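Local coordinates for UDP-N-Acetylenolpyruvylglucosamine Reductase (Thermus caldophilus, PDB 2GQT), which reduces UDP-N-acetylenolpyruvylglucosamine to UDP-N-acetylmuramate with FAD as cofactor, a step of bacterial cell wall formation, at residues 130-135 / 161-166. Residues are numbered along the deposited sequence; the frame is centred on the assembly and turned at random.
With FAD (flavin-adenine dinucleotide), chain C.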
# COMPACT_ATOMS: atom_id res chain seq x y z
N ALA A 130 -15.98 -10.01 -2.61
CA ALA A 130 -16.60 -8.98 -3.42
C ALA A 130 -15.88 -7.66 -3.19
O ALA A 130 -15.30 -7.45 -2.12
CB ALA A 130 -18.08 -8.83 -3.10
N VAL A 131 -15.94 -6.79 -4.18
CA VAL A 131 -15.29 -5.48 -4.12
C VAL A 131 -16.22 -4.44 -4.72
O VAL A 131 -16.65 -4.57 -5.88
CB VAL A 131 -13.96 -5.47 -4.92
CG1 VAL A 131 -13.28 -4.12 -4.81
CG2 VAL A 131 -13.02 -6.58 -4.44
N GLU A 132 -16.53 -3.41 -3.94
CA GLU A 132 -17.28 -2.26 -4.45
C GLU A 132 -16.28 -1.26 -5.01
O GLU A 132 -15.31 -0.90 -4.33
CB GLU A 132 -18.13 -1.62 -3.36
CG GLU A 132 -19.04 -0.52 -3.88
CD GLU A 132 -19.83 0.13 -2.77
OE1 GLU A 132 -21.05 -0.12 -2.66
OE2 GLU A 132 -19.22 0.89 -2.00
N VAL A 133 -16.50 -0.83 -6.25
CA VAL A 133 -15.64 0.14 -6.92
C VAL A 133 -16.51 1.29 -7.43
O VAL A 133 -17.54 1.06 -8.08
CB VAL A 133 -14.87 -0.48 -8.10
CG1 VAL A 133 -13.95 0.55 -8.76
CG2 VAL A 133 -14.06 -1.69 -7.66
N PHE A 134 -16.10 2.51 -7.12
CA PHE A 134 -16.76 3.70 -7.60
C PHE A 134 -16.02 4.17 -8.84
O PHE A 134 -14.82 4.46 -8.81
CB PHE A 134 -16.73 4.79 -6.52
CG PHE A 134 -17.40 6.06 -6.93
CD1 PHE A 134 -16.67 7.11 -7.49
CD2 PHE A 134 -18.77 6.22 -6.78
CE1 PHE A 134 -17.30 8.29 -7.88
CE2 PHE A 134 -19.40 7.38 -7.17
CZ PHE A 134 -18.67 8.42 -7.72
N HIS A 135 -16.74 4.23 -9.96
CA HIS A 135 -16.18 4.73 -11.21
C HIS A 135 -17.30 5.24 -12.10
O HIS A 135 -18.44 4.78 -11.99
CB HIS A 135 -15.32 3.67 -11.91
CG HIS A 135 -16.07 2.44 -12.36
ND1 HIS A 135 -16.52 2.27 -13.65
CD2 HIS A 135 -16.36 1.29 -11.71
CE1 HIS A 135 -17.11 1.09 -13.76
NE2 HIS A 135 -17.01 0.47 -12.60
N ILE A 161 -12.24 3.77 -7.75
CA ILE A 161 -11.90 3.90 -6.34
C ILE A 161 -12.52 2.72 -5.61
O ILE A 161 -13.74 2.56 -5.60
CB ILE A 161 -12.43 5.22 -5.76
CG1 ILE A 161 -11.90 6.41 -6.57
CG2 ILE A 161 -12.06 5.34 -4.27
CD1 ILE A 161 -12.40 7.75 -6.09
N VAL A 162 -11.69 1.86 -5.02
CA VAL A 162 -12.20 0.80 -4.16
C VAL A 162 -12.78 1.44 -2.90
O VAL A 162 -12.09 2.22 -2.24
CB VAL A 162 -11.09 -0.19 -3.79
CG1 VAL A 162 -11.61 -1.28 -2.85
CG2 VAL A 162 -10.48 -0.80 -5.06
N THR A 163 -14.04 1.15 -2.61
CA THR A 163 -14.73 1.81 -1.50
C THR A 163 -15.05 0.86 -0.34
O THR A 163 -15.15 1.31 0.80
CB THR A 163 -16.02 2.48 -1.97
OG1 THR A 163 -16.77 1.55 -2.76
CG2 THR A 163 -15.70 3.70 -2.80
N ARG A 164 -15.16 -0.43 -0.64
CA ARG A 164 -15.65 -1.42 0.33
C ARG A 164 -15.37 -2.81 -0.22
O ARG A 164 -15.41 -3.00 -1.42
CB ARG A 164 -17.17 -1.26 0.38
CG ARG A 164 -17.86 -1.35 1.69
CD ARG A 164 -19.23 -0.74 1.48
NE ARG A 164 -19.30 0.50 2.23
CZ ARG A 164 -19.51 1.73 1.75
NH1 ARG A 164 -19.73 1.96 0.46
NH2 ARG A 164 -19.53 2.73 2.60
N VAL A 165 -15.13 -3.78 0.66
CA VAL A 165 -14.95 -5.17 0.24
C VAL A 165 -15.71 -6.13 1.16
O VAL A 165 -16.07 -5.77 2.29
CB VAL A 165 -13.45 -5.59 0.20
CG1 VAL A 165 -12.63 -4.65 -0.67
CG2 VAL A 165 -12.85 -5.70 1.60
N ARG A 166 -15.91 -7.34 0.67
CA ARG A 166 -16.30 -8.47 1.50
C ARG A 166 -15.12 -9.42 1.50
O ARG A 166 -14.54 -9.69 0.45
CB ARG A 166 -17.53 -9.18 0.94
CG ARG A 166 -18.77 -8.32 0.82
CD ARG A 166 -19.96 -9.19 0.49
NE ARG A 166 -20.14 -10.16 1.56
CZ ARG A 166 -21.04 -10.05 2.55
NH1 ARG A 166 -21.89 -9.04 2.56
NH2 ARG A 166 -21.10 -10.98 3.50
PA FAD C . -0.84 3.85 -1.21
O1A FAD C . 0.62 3.73 -1.13
O2A FAD C . -1.53 4.97 -0.54
O5B FAD C . -1.32 3.84 -2.72
C5B FAD C . -0.82 2.84 -3.62
C4B FAD C . -1.66 2.80 -4.87
O4B FAD C . -2.99 2.37 -4.52
C3B FAD C . -1.81 4.16 -5.57
O3B FAD C . -1.94 3.91 -6.98
C2B FAD C . -3.13 4.67 -5.01
O2B FAD C . -3.77 5.60 -5.88
C1B FAD C . -3.93 3.38 -4.95
N9A FAD C . -5.06 3.38 -4.00
C8A FAD C . -5.00 3.56 -2.67
N7A FAD C . -6.23 3.46 -2.16
C5A FAD C . -7.07 3.18 -3.16
C6A FAD C . -8.45 2.98 -3.26
N6A FAD C . -9.27 3.00 -2.20
N1A FAD C . -8.98 2.72 -4.48
C2A FAD C . -8.20 2.69 -5.57
N3A FAD C . -6.89 2.88 -5.53
C4A FAD C . -6.32 3.14 -4.33
N1 FAD C . 3.49 -4.80 -0.39
C2 FAD C . 3.24 -6.14 -0.63
O2 FAD C . 2.61 -6.47 -1.62
N3 FAD C . 3.74 -7.10 0.24
C4 FAD C . 4.47 -6.77 1.37
O4 FAD C . 4.89 -7.65 2.12
C4X FAD C . 4.71 -5.41 1.61
N5 FAD C . 5.45 -5.03 2.73
C5X FAD C . 5.63 -3.67 2.99
C6 FAD C . 6.31 -3.29 4.15
C7 FAD C . 6.49 -1.94 4.46
C7M FAD C . 7.23 -1.55 5.74
C8 FAD C . 6.00 -0.97 3.59
C8M FAD C . 6.19 0.52 3.90
C9 FAD C . 5.32 -1.35 2.43
C9A FAD C . 5.13 -2.69 2.12
N10 FAD C . 4.45 -3.09 0.95
C10 FAD C . 4.22 -4.44 0.73
C1' FAD C . 4.00 -2.11 -0.07
C2' FAD C . 2.62 -1.51 0.26
O2' FAD C . 2.31 -1.69 1.66
C3' FAD C . 1.50 -2.15 -0.57
O3' FAD C . 1.72 -1.89 -1.96
C4' FAD C . 0.12 -1.63 -0.14
O4' FAD C . -0.89 -2.41 -0.78
C5' FAD C . -0.11 -0.15 -0.45
O5' FAD C . -1.33 0.22 0.18
P FAD C . -1.53 1.72 0.67
O1P FAD C . -2.90 1.80 1.23
O2P FAD C . -0.39 2.19 1.49
O3P FAD C . -1.54 2.46 -0.75
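Strands 130-135 and 161-166 pair antiparallel, from Ala-130 with Arg-166 to Phe-134 with Ile-161, and a beta bulge shifts the register between Glu-132 and Val-133. At the bulge Glu-132 O accepts from Thr-163 N (3.0 Å) while Glu-132 N gives to Arg-164 O. The same residues illustrate how a bulge can bring two donors to one carboxylate oxygen. With CG anti to the backbone N (chi1 -174°), Glu-132 runs extended alongside Arg-164; its OE2 receives Thr-163 OG1 at 2.6 Å through the anti lone pair and Arg-164 NH1 at 2.7 Å through the syn one. Carboxylate and guanidinium planes stand 88° apart. A glutamine in place of Glu-132 would probably cost the salt bridge its negative charge, leaving Arg-164 to rely more on Glu-68, which its NH2 also meets. On the other face Val-131 CG1 meets Val-162 CG1 at 3.8 Å. The pair belongs to an antiparallel sheet of the FAD-binding domain, where Val-162 docks the adenine by its backbone, N to N1A and O from N6A, both 2.9 Å. Strand 138-142 flanks 128-135, strand 77-79 pairs with 161-171, helix 109-114 packs on Val-162 and Val-165, and helix 31-37 covers Phe-134, Ile-161 and Thr-163.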